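PDB 2CYJ: uncharacterized protein, which is of unknown function, a conserved archaeal protein of the DUF498/DUF598 (Mth938-like) family that forms a single compact alpha/beta chain. Local coordinates for residues L10-D14 with G15-D19; L74-P78 with E79-L83; K99-E102 with E103-K107. One frame throughout, in Å; residues are numbered along the deposited sequence.

Contact 1 of 3, residues L10-D14 with G15-D19; sequences LVKID and GKEFD
Val11 and Phe18 pair across a beta hairpin with a two-residue turn, exchanging backbone bonds in both directions; Phe18 N reaches Val11 O at 2.8 Å. Strands 10-13 and 16-18 run antiparallel at 154°, their axes 4.7 Å apart, and a type I' turn with Asp14 and Gly15 at its corners joins them. Ile13 and Lys16 close the hairpin: Ile13 N bonds to Lys16 O, and Lys16 N meets Ile13 O from well above its carbonyl plane. Between these two hydrogen-bonded pairs sits the non-hydrogen-bonded pair of Lys12 and Glu17.

The Phe18 ring lies on the same face as Val11 and Ile13, its edge turned to the neighbouring strand, with CE2 4.1 Å from Ile13 CB; Ile30 packs against both Phe18 and Ile13. On the other face Glu17 folds back at chi2 (-78°), laying its carboxylate over the stems of Leu10 and Lys12, with OE2 3.5 Å from Leu10 CG. Its OE1 is linked through a water, weakly on the lysine side, to Lys12 NZ. Near the turn, Asp14 OD2 accepts from Lys2 N, while a second water spans Asp14 OD1 and Lys16 NZ, 2.7 Å from that NZ.

Contact 2 of 3, residues L74-P78 with E79-L83; sequences LSLLP and ESKKL
Leu77 O receives the amides of Ser80 and Lys81 at the start of helix 78-83, a strand-to-helix connection in which Leu77 holds the N-cap position and Pro78 opens the first turn. The short strand 75-76 thus passes into the helix within a single residue, and the contacts are those of neighbours a few positions apart.

Glu79 comes first. Its side chain bends at chi2 (67°), bringing the carboxylate back over the preceding residues instead of out along the helix. OE1 rests against the Leu77 side chain, 3.5 Å from its CD1, while OE2 lies beside the Pro78 ring, 3.2 Å from its CD.

Ser80 follows, its CB packed on Leu77 O and 4.1 Å from Leu76 CD2. Its amide makes only a weak, bent bond to Leu77 O, but its hydroxyl is engaged by Leu48 O, which ties the first turn to strand 47-48, the parallel partner of strand 75-76.

Lys81 gives the straighter bond to the cap, its N 3.1 Å from Leu77 O. Its aliphatic stem lies across Leu76, CG meeting CB at 3.9 Å, so that the buried leucine is covered by methylenes on this side. Farther out, chi3 (-74°) turns the chain back toward the strand, where a water bonded to Lys81 NZ also donates to Leu76 O, 2.9 Å away.

Lys82 continues the helical ladder, its N bonded to Pro78 O at 2.9 Å.

Contact 3 of 3, residues K99-E102 with E103-K107; sequences KLLE and ELWGK
Leu100 with Leu104 and Leu101 with Trp105 make a local contact across the last turn of helix 94-104, where its inner side rests on the mixed beta sheet. Three backbone bonds of the i to i+4 kind carry the helix to its end: Glu103 N to Lys99 O, Leu104 N to Leu100 O at 2.9 Å, and Trp105 N to Leu101 O. The last is the most bent, 133° at the hydrogen, where Trp105 leaves helical geometry.

Leu100 and Leu104 overlap through their branches, Leu100 CG lying 3.7 Å from Leu104 CD1. Leu101 and Trp105 run alongside each other; CD1 of the leucine comes to the edge of the indole, near its plane, 3.8 Å from CE3. With CG anti to the backbone N (chi1 -161°), Trp105 carries its ring to that branch. Leu101 is buried and also touches Ala112, and Met1 meets Trp105.

The outer side is polar. Lys99 NZ forms a salt bridge with Glu102 OE1, 2.9 Å away and on the syn lone pair, one turn along the helix. Beyond the last turn, a water lies 2.7 Å from Trp105 O and close to Glu102 O, though it cannot serve every acceptor around it. Leu101 and Leu104 meet Ile110, and Leu101 and Trp105 meet Ile24, while Lys99, Glu102 and Glu103 face outward: an amphipathic helix packed on the mixed beta sheet of an alpha/beta fold.

In the fold
From the N terminus, contact 1 closes the tight hairpin that joins strands 10-13 and 16-18, the second and third strands of the small antiparallel sheet begun by strand 3-7. Contact 2 follows much later, at the passage from strand 75-76 into helix 78-83, and contact 3 ends helix 94-104 just before strand 110-115 enters the middle of the five-stranded mixed sheet. The three lie in series, each closing before the next opens, so none nests or crosses. Contacts 1 and 2 stand on opposite sides of the chain's centre, their centres about 26 Å apart. Contacts 1 and 3 approach more nearly, about 6 Å between nearest atoms, and both pack on strand 22-24.

Contact 1 of 3, residues L10-D14 with G15-D19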
ATOM      1  N   LEU A  10      -0.996  -3.146 -13.501  1.00  5.57           N
ATOM      2  CA  LEU A  10      -0.119  -2.082 -13.966  1.00  4.55           C
ATOM      3  C   LEU A  10      -0.562  -0.687 -13.564  1.00  5.63           C
ATOM      4  O   LEU A  10      -1.674  -0.265 -13.891  1.00  6.61           O
ATOM      5  CB  LEU A  10      -0.032  -2.144 -15.498  1.00  3.99           C
ATOM      6  CG  LEU A  10       1.007  -1.258 -16.192  1.00  4.22           C
ATOM      7  CD1 LEU A  10       2.405  -1.841 -15.979  1.00  8.75           C
ATOM      8  CD2 LEU A  10       0.697  -1.168 -17.679  1.00  5.87           C
ATOM      9  N   VAL A  11       0.303   0.027 -12.854  1.00  4.09           N
ATOM     10  CA  VAL A  11      -0.011   1.400 -12.486  1.00  3.51           C
ATOM     11  C   VAL A  11       1.112   2.316 -12.963  1.00  5.71           C
ATOM     12  O   VAL A  11       2.282   1.929 -12.945  1.00  6.26           O
ATOM     13  CB  VAL A  11      -0.215   1.573 -10.959  1.00  5.10           C
ATOM     14  CG1 VAL A  11      -1.392   0.712 -10.502  1.00  5.26           C
ATOM     15  CG2 VAL A  11       1.060   1.230 -10.204  1.00  6.12           C
ATOM     16  N   LYS A  12       0.748   3.510 -13.433  1.00  4.87           N
ATOM     17  CA  LYS A  12       1.726   4.491 -13.905  1.00  4.40           C
ATOM     18  C   LYS A  12       1.690   5.622 -12.888  1.00  4.43           C
ATOM     19  O   LYS A  12       0.670   6.298 -12.737  1.00  5.34           O
ATOM     20  CB  LYS A  12       1.367   5.023 -15.296  1.00  5.53           C
ATOM     21  CG  LYS A  12       2.443   5.937 -15.886  1.00  7.94           C
ATOM     22  CD  LYS A  12       2.047   6.439 -17.263  1.00  8.68           C
ATOM     23  CE  LYS A  12       2.956   7.564 -17.728  1.00  9.85           C
ATOM     24  NZ  LYS A  12       2.581   7.960 -19.119  1.00 12.65           N
ATOM     25  N   ILE A  13       2.797   5.798 -12.176  1.00  4.20           N
ATOM     26  CA  ILE A  13       2.903   6.810 -11.138  1.00  5.17           C
ATOM     27  C   ILE A  13       4.238   7.532 -11.306  1.00  3.78           C
ATOM     28  O   ILE A  13       5.271   6.888 -11.514  1.00  3.94           O
ATOM     29  CB  ILE A  13       2.794   6.136  -9.746  1.00  5.49           C
ATOM     30  CG1 ILE A  13       1.406   5.496  -9.610  1.00  6.73           C
ATOM     31  CG2 ILE A  13       3.040   7.156  -8.640  1.00  8.07           C
ATOM     32  CD1 ILE A  13       1.172   4.755  -8.299  1.00  9.90           C
ATOM     33  N   ASP A  14       4.206   8.865 -11.226  1.00  4.16           N
ATOM     34  CA  ASP A  14       5.398   9.693 -11.414  1.00  4.58           C
ATOM     35  C   ASP A  14       5.985   9.424 -12.797  1.00  5.38           C
ATOM     36  O   ASP A  14       7.195   9.571 -13.024  1.00  7.39           O
ATOM     37  CB  ASP A  14       6.450   9.418 -10.334  1.00  5.01           C
ATOM     38  CG  ASP A  14       6.082  10.011  -8.992  1.00  4.64           C
ATOM     39  OD1 ASP A  14       6.922   9.931  -8.065  1.00  6.54           O
ATOM     40  OD2 ASP A  14       4.965  10.555  -8.853  1.00  5.49           O
ATOM     41  N   GLY A  15       5.111   9.011 -13.712  1.00  5.36           N
ATOM     42  CA  GLY A  15       5.508   8.744 -15.086  1.00  6.39           C
ATOM     43  C   GLY A  15       6.144   7.398 -15.351  1.00  6.60           C
ATOM     44  O   GLY A  15       6.484   7.081 -16.498  1.00  9.22           O
ATOM     45  N   LYS A  16       6.293   6.601 -14.302  1.00  5.52           N
ATOM     46  CA  LYS A  16       6.913   5.287 -14.421  1.00  6.29           C
ATOM     47  C   LYS A  16       5.879   4.172 -14.337  1.00  5.02           C
ATOM     48  O   LYS A  16       4.920   4.272 -13.584  1.00  4.98           O
ATOM     49  CB  LYS A  16       7.956   5.114 -13.316  1.00  9.28           C
ATOM     50  CG  LYS A  16       9.145   6.065 -13.445  1.00 13.90           C
ATOM     51  CD  LYS A  16      10.101   5.976 -12.258  1.00 18.94           C
ATOM     52  CE  LYS A  16       9.457   6.506 -10.983  1.00 26.52           C
ATOM     53  NZ  LYS A  16      10.359   6.393  -9.798  1.00 32.83           N
ATOM     54  N   GLU A  17       6.068   3.117 -15.126  1.00  5.49           N
ATOM     55  CA  GLU A  17       5.151   1.977 -15.131  1.00  6.44           C
ATOM     56  C   GLU A  17       5.592   0.918 -14.138  1.00  3.25           C
ATOM     57  O   GLU A  17       6.720   0.443 -14.190  1.00  9.11           O
ATOM     58  CB  GLU A  17       5.104   1.324 -16.512  1.00  9.73           C
ATOM     59  CG  GLU A  17       4.602   2.217 -17.616  1.00 21.68           C
ATOM     60  CD  GLU A  17       3.105   2.355 -17.601  1.00 23.96           C
ATOM     61  OE1 GLU A  17       2.564   2.980 -18.539  1.00 35.13           O
ATOM     62  OE2 GLU A  17       2.470   1.838 -16.657  1.00 24.57           O
ATOM     63  N   PHE A  18       4.692   0.549 -13.231  1.00  3.96           N
ATOM     64  CA  PHE A  18       4.971  -0.480 -12.234  1.00  3.76           C
ATOM     65  C   PHE A  18       4.046  -1.662 -12.496  1.00  4.74           C
ATOM     66  O   PHE A  18       2.826  -1.531 -12.352  1.00  4.42           O
ATOM     67  CB  PHE A  18       4.719   0.077 -10.829  1.00  4.96           C
ATOM     68  CG  PHE A  18       5.609   1.236 -10.477  1.00  3.92           C
ATOM     69  CD1 PHE A  18       6.895   1.022  -9.999  1.00  5.85           C
ATOM     70  CD2 PHE A  18       5.162   2.537 -10.640  1.00  6.47           C
ATOM     71  CE1 PHE A  18       7.722   2.089  -9.687  1.00  5.79           C
ATOM     72  CE2 PHE A  18       5.979   3.614 -10.334  1.00  6.40           C
ATOM     73  CZ  PHE A  18       7.261   3.393  -9.857  1.00  5.38           C
ATOM     74  N   ASP A  19       4.615  -2.807 -12.887  1.00  4.82           N
ATOM     75  CA  ASP A  19       3.816  -4.001 -13.170  1.00  3.57           C
ATOM     76  C   ASP A  19       3.808  -4.945 -11.977  1.00  3.64           C
ATOM     77  O   ASP A  19       3.650  -6.166 -12.117  1.00  5.78           O
ATOM     78  CB  ASP A  19       4.359  -4.740 -14.406  1.00  3.10           C
ATOM     79  CG  ASP A  19       5.666  -5.478 -14.140  1.00  9.30           C
ATOM     80  OD1 ASP A  19       5.992  -6.377 -14.940  1.00 12.95           O
ATOM     81  OD2 ASP A  19       6.377  -5.174 -13.157  1.00  5.90           O
TER
HETATM   82  O   HOH W   1       4.271   5.208 -20.239  1.00 34.00           O
HETATM   83  O   HOH W   2       9.379   8.440  -8.301  1.00 22.12           O

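Contact 2 of 3, residues L74-P78 with E79-L83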
ATOM      1  N   LEU A  74      -6.833  -8.581  -0.937  1.00  7.66           N
ATOM      2  CA  LEU A  74      -5.776  -8.519   0.063  1.00  6.52           C
ATOM      3  C   LEU A  74      -6.302  -7.854   1.325  1.00  8.92           C
ATOM      4  O   LEU A  74      -7.169  -6.994   1.264  1.00  9.66           O
ATOM      5  CB  LEU A  74      -4.594  -7.695  -0.457  1.00  7.06           C
ATOM      6  CG  LEU A  74      -3.509  -7.382   0.580  1.00  8.70           C
ATOM      7  CD1 LEU A  74      -2.865  -8.670   1.052  1.00 19.83           C
ATOM      8  CD2 LEU A  74      -2.472  -6.447  -0.022  1.00 17.58           C
ATOM      9  N   SER A  75      -5.787  -8.247   2.479  1.00 13.00           N
ATOM     10  CA  SER A  75      -6.211  -7.584   3.699  1.00 14.31           C
ATOM     11  C   SER A  75      -5.098  -7.643   4.721  1.00 10.34           C
ATOM     12  O   SER A  75      -4.243  -8.528   4.661  1.00 12.02           O
ATOM     13  CB  SER A  75      -7.476  -8.223   4.269  1.00 20.94           C
ATOM     14  OG  SER A  75      -7.217  -9.532   4.728  1.00 20.00           O
ATOM     15  N   LEU A  76      -5.102  -6.676   5.633  1.00 11.47           N
ATOM     16  CA  LEU A  76      -4.124  -6.618   6.711  1.00 11.91           C
ATOM     17  C   LEU A  76      -4.539  -7.604   7.789  1.00 12.58           C
ATOM     18  O   LEU A  76      -5.713  -7.658   8.164  1.00 13.59           O
ATOM     19  CB  LEU A  76      -4.105  -5.227   7.350  1.00 10.53           C
ATOM     20  CG  LEU A  76      -3.536  -4.038   6.583  1.00 12.73           C
ATOM     21  CD1 LEU A  76      -3.829  -2.755   7.342  1.00 13.82           C
ATOM     22  CD2 LEU A  76      -2.038  -4.228   6.402  1.00 15.61           C
ATOM     23  N   LEU A  77      -3.591  -8.384   8.293  1.00 10.39           N
ATOM     24  CA  LEU A  77      -3.912  -9.315   9.362  1.00 14.45           C
ATOM     25  C   LEU A  77      -4.176  -8.475  10.609  1.00 12.98           C
ATOM     26  O   LEU A  77      -3.759  -7.318  10.692  1.00 11.25           O
ATOM     27  CB  LEU A  77      -2.747 -10.271   9.615  1.00 12.82           C
ATOM     28  CG  LEU A  77      -2.587 -11.421   8.621  1.00 16.98           C
ATOM     29  CD1 LEU A  77      -1.351 -12.229   8.972  1.00 19.66           C
ATOM     30  CD2 LEU A  77      -3.834 -12.306   8.658  1.00 16.89           C
ATOM     31  N   PRO A  78      -4.890  -9.037  11.590  1.00 14.39           N
ATOM     32  CA  PRO A  78      -5.179  -8.295  12.819  1.00 14.36           C
ATOM     33  C   PRO A  78      -3.912  -7.762  13.501  1.00 10.96           C
ATOM     34  O   PRO A  78      -3.888  -6.634  13.999  1.00 10.76           O
ATOM     35  CB  PRO A  78      -5.908  -9.330  13.670  1.00 12.53           C
ATOM     36  CG  PRO A  78      -6.657 -10.125  12.636  1.00 16.22           C
ATOM     37  CD  PRO A  78      -5.607 -10.325  11.566  1.00 15.69           C
ATOM     38  N   GLU A  79      -2.861  -8.579  13.503  1.00 13.80           N
ATOM     39  CA  GLU A  79      -1.589  -8.218  14.120  1.00 14.43           C
ATOM     40  C   GLU A  79      -0.940  -7.052  13.376  1.00 10.70           C
ATOM     41  O   GLU A  79      -0.210  -6.256  13.968  1.00 11.53           O
ATOM     42  CB  GLU A  79      -0.657  -9.435  14.122  1.00 19.73           C
ATOM     43  CG  GLU A  79      -1.350 -10.741  14.520  1.00 30.66           C
ATOM     44  CD  GLU A  79      -2.387 -11.195  13.495  1.00 26.25           C
ATOM     45  OE1 GLU A  79      -2.014 -11.418  12.328  1.00 36.07           O
ATOM     46  OE2 GLU A  79      -3.574 -11.324  13.857  1.00 36.87           O
ATOM     47  N   SER A  80      -1.207  -6.942  12.078  1.00 11.87           N
ATOM     48  CA  SER A  80      -0.646  -5.839  11.306  1.00  8.82           C
ATOM     49  C   SER A  80      -1.384  -4.573  11.697  1.00  8.40           C
ATOM     50  O   SER A  80      -0.777  -3.516  11.891  1.00  8.72           O
ATOM     51  CB  SER A  80      -0.799  -6.091   9.811  1.00  9.25           C
ATOM     52  OG  SER A  80      -0.065  -7.240   9.443  1.00 10.05           O
ATOM     53  N   LYS A  81      -2.703  -4.683  11.820  1.00 10.77           N
ATOM     54  CA  LYS A  81      -3.508  -3.538  12.209  1.00  9.51           C
ATOM     55  C   LYS A  81      -3.104  -3.058  13.598  1.00 10.36           C
ATOM     56  O   LYS A  81      -3.107  -1.858  13.870  1.00 10.81           O
ATOM     57  CB  LYS A  81      -5.000  -3.892  12.159  1.00 12.49           C
ATOM     58  CG  LYS A  81      -5.518  -4.007  10.727  1.00 16.22           C
ATOM     59  CD  LYS A  81      -7.016  -4.253  10.643  1.00 23.10           C
ATOM     60  CE  LYS A  81      -7.372  -5.675  11.037  1.00 23.61           C
ATOM     61  NZ  LYS A  81      -8.752  -6.046  10.603  1.00 29.97           N
ATOM     62  N   LYS A  82      -2.735  -3.993  14.469  1.00 10.67           N
ATOM     63  CA  LYS A  82      -2.324  -3.642  15.827  1.00 14.85           C
ATOM     64  C   LYS A  82      -1.066  -2.768  15.798  1.00 13.72           C
ATOM     65  O   LYS A  82      -0.919  -1.830  16.583  1.00 14.48           O
ATOM     66  CB  LYS A  82      -2.046  -4.917  16.628  1.00 17.32           C
ATOM     67  CG  LYS A  82      -1.695  -4.685  18.093  1.00 21.62           C
ATOM     68  CD  LYS A  82      -2.930  -4.382  18.919  1.00 29.59           C
ATOM     69  CE  LYS A  82      -2.580  -4.265  20.396  1.00 31.25           C
ATOM     70  NZ  LYS A  82      -3.787  -4.028  21.233  1.00 35.10           N
ATOM     71  N   LEU A  83      -0.162  -3.086  14.881  1.00 10.35           N
ATOM     72  CA  LEU A  83       1.088  -2.359  14.734  1.00 12.85           C
ATOM     73  C   LEU A  83       0.847  -0.873  14.449  1.00 13.31           C
ATOM     74  O   LEU A  83       1.630  -0.021  14.875  1.00 15.99           O
ATOM     75  CB  LEU A  83       1.904  -3.009  13.610  1.00 13.79           C
ATOM     76  CG  LEU A  83       3.392  -2.706  13.468  1.00 19.63           C
ATOM     77  CD1 LEU A  83       4.100  -2.908  14.805  1.00 23.32           C
ATOM     78  CD2 LEU A  83       3.975  -3.632  12.405  1.00 17.91           C
TER
HETATM   79  O   HOH W   3      -8.058  -6.008   7.528  1.00 24.21           O

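Contact 3 of 3, residues K99-E102 with E103-K107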
ATOM      1  N   LYS A  99      -7.320   6.666  -6.079  1.00  4.65           N
ATOM      2  CA  LYS A  99      -8.034   7.904  -6.339  1.00  6.02           C
ATOM      3  C   LYS A  99      -8.098   8.683  -5.016  1.00  4.79           C
ATOM      4  O   LYS A  99      -7.931   9.907  -5.002  1.00  5.11           O
ATOM      5  CB  LYS A  99      -9.436   7.609  -6.880  1.00  5.51           C
ATOM      6  CG  LYS A  99     -10.109   8.818  -7.537  1.00  8.98           C
ATOM      7  CD  LYS A  99      -9.291   9.338  -8.725  1.00  7.15           C
ATOM      8  CE  LYS A  99      -9.964  10.517  -9.414  1.00 11.33           C
ATOM      9  NZ  LYS A  99      -9.036  11.119 -10.420  1.00 11.47           N
ATOM     10  N   LEU A 100      -8.308   7.978  -3.905  1.00  3.82           N
ATOM     11  CA  LEU A 100      -8.356   8.625  -2.595  1.00  5.99           C
ATOM     12  C   LEU A 100      -6.961   9.133  -2.208  1.00  4.91           C
ATOM     13  O   LEU A 100      -6.833  10.188  -1.592  1.00  5.86           O
ATOM     14  CB  LEU A 100      -8.867   7.651  -1.527  1.00  6.56           C
ATOM     15  CG  LEU A 100      -8.997   8.209  -0.109  1.00  9.34           C
ATOM     16  CD1 LEU A 100     -10.050   9.320  -0.065  1.00 10.60           C
ATOM     17  CD2 LEU A 100      -9.405   7.075   0.822  1.00 10.66           C
ATOM     18  N   LEU A 101      -5.915   8.387  -2.564  1.00  3.83           N
ATOM     19  CA  LEU A 101      -4.552   8.824  -2.259  1.00  5.46           C
ATOM     20  C   LEU A 101      -4.294  10.171  -2.943  1.00  7.62           C
ATOM     21  O   LEU A 101      -3.726  11.092  -2.358  1.00  6.52           O
ATOM     22  CB  LEU A 101      -3.535   7.794  -2.755  1.00  3.50           C
ATOM     23  CG  LEU A 101      -2.074   8.110  -2.414  1.00  4.71           C
ATOM     24  CD1 LEU A 101      -1.874   8.100  -0.900  1.00  7.21           C
ATOM     25  CD2 LEU A 101      -1.162   7.082  -3.083  1.00  5.50           C
ATOM     26  N   GLU A 102      -4.707  10.272  -4.198  1.00  4.66           N
ATOM     27  CA  GLU A 102      -4.558  11.505  -4.950  1.00  6.69           C
ATOM     28  C   GLU A 102      -5.314  12.644  -4.258  1.00  7.20           C
ATOM     29  O   GLU A 102      -4.805  13.762  -4.149  1.00  7.76           O
ATOM     30  CB  GLU A 102      -5.110  11.293  -6.357  1.00  6.33           C
ATOM     31  CG  GLU A 102      -5.141  12.524  -7.231  1.00  9.00           C
ATOM     32  CD  GLU A 102      -5.770  12.223  -8.570  1.00 10.75           C
ATOM     33  OE1 GLU A 102      -7.020  12.180  -8.645  1.00 12.02           O
ATOM     34  OE2 GLU A 102      -5.017  12.005  -9.546  1.00 13.92           O
ATOM     35  N   GLU A 103      -6.525  12.346  -3.789  1.00  6.38           N
ATOM     36  CA  GLU A 103      -7.361  13.337  -3.125  1.00  6.47           C
ATOM     37  C   GLU A 103      -6.753  13.842  -1.808  1.00  7.57           C
ATOM     38  O   GLU A 103      -6.786  15.035  -1.517  1.00 10.89           O
ATOM     39  CB  GLU A 103      -8.742  12.731  -2.870  1.00  6.03           C
ATOM     40  CG  GLU A 103      -9.755  13.686  -2.278  1.00  9.63           C
ATOM     41  CD  GLU A 103     -11.032  12.986  -1.869  1.00 10.05           C
ATOM     42  OE1 GLU A 103     -11.501  12.096  -2.611  1.00 11.74           O
ATOM     43  OE2 GLU A 103     -11.573  13.332  -0.805  1.00 11.51           O
ATOM     44  N   LEU A 104      -6.181  12.930  -1.026  1.00  6.35           N
ATOM     45  CA  LEU A 104      -5.607  13.282   0.273  1.00  6.52           C
ATOM     46  C   LEU A 104      -4.157  13.756   0.260  1.00  7.24           C
ATOM     47  O   LEU A 104      -3.691  14.378   1.217  1.00  9.52           O
ATOM     48  CB  LEU A 104      -5.715  12.081   1.216  1.00  7.42           C
ATOM     49  CG  LEU A 104      -7.099  11.463   1.437  1.00 10.43           C
ATOM     50  CD1 LEU A 104      -6.961  10.208   2.299  1.00  9.78           C
ATOM     51  CD2 LEU A 104      -8.019  12.468   2.109  1.00 13.02           C
ATOM     52  N   TRP A 105      -3.439  13.474  -0.815  1.00  8.03           N
ATOM     53  CA  TRP A 105      -2.037  13.842  -0.862  1.00  7.83           C
ATOM     54  C   TRP A 105      -1.767  15.323  -0.657  1.00  8.04           C
ATOM     55  O   TRP A 105      -2.455  16.184  -1.209  1.00 11.51           O
ATOM     56  CB  TRP A 105      -1.419  13.378  -2.183  1.00  6.78           C
ATOM     57  CG  TRP A 105       0.078  13.314  -2.136  1.00  5.13           C
ATOM     58  CD1 TRP A 105       0.959  14.290  -2.519  1.00  7.96           C
ATOM     59  CD2 TRP A 105       0.871  12.225  -1.647  1.00  5.23           C
ATOM     60  NE1 TRP A 105       2.253  13.874  -2.297  1.00  8.03           N
ATOM     61  CE2 TRP A 105       2.228  12.613  -1.757  1.00  5.90           C
ATOM     62  CE3 TRP A 105       0.568  10.960  -1.116  1.00  5.96           C
ATOM     63  CZ2 TRP A 105       3.284  11.774  -1.369  1.00  8.65           C
ATOM     64  CZ3 TRP A 105       1.612  10.130  -0.731  1.00  6.09           C
ATOM     65  CH2 TRP A 105       2.957  10.544  -0.855  1.00  5.13           C
ATOM     66  N   GLY A 106      -0.760  15.614   0.153  1.00  9.45           N
ATOM     67  CA  GLY A 106      -0.397  16.999   0.372  1.00  8.26           C
ATOM     68  C   GLY A 106      -0.704  17.567   1.733  1.00 13.36           C
ATOM     69  O   GLY A 106      -0.157  18.602   2.109  1.00 15.01           O
ATOM     70  N   LYS A 107      -1.588  16.916   2.472  1.00 12.44           N
ATOM     71  CA  LYS A 107      -1.897  17.403   3.799  1.00 15.69           C
ATOM     72  C   LYS A 107      -1.348  16.439   4.828  1.00 14.35           C
ATOM     73  O   LYS A 107      -0.268  16.670   5.384  1.00 16.10           O
ATOM     74  CB  LYS A 107      -3.401  17.627   3.938  1.00 13.74           C
ATOM     75  CG  LYS A 107      -3.805  18.967   3.312  1.00 22.95           C
ATOM     76  CD  LYS A 107      -5.293  19.270   3.397  1.00 20.80           C
ATOM     77  CE  LYS A 107      -5.554  20.709   2.958  1.00 27.09           C
ATOM     78  NZ  LYS A 107      -7.006  21.019   2.822  1.00 31.01           N
TER
HETATM   79  O   HOH W   4      -4.422  16.461  -3.009  1.00 23.59           O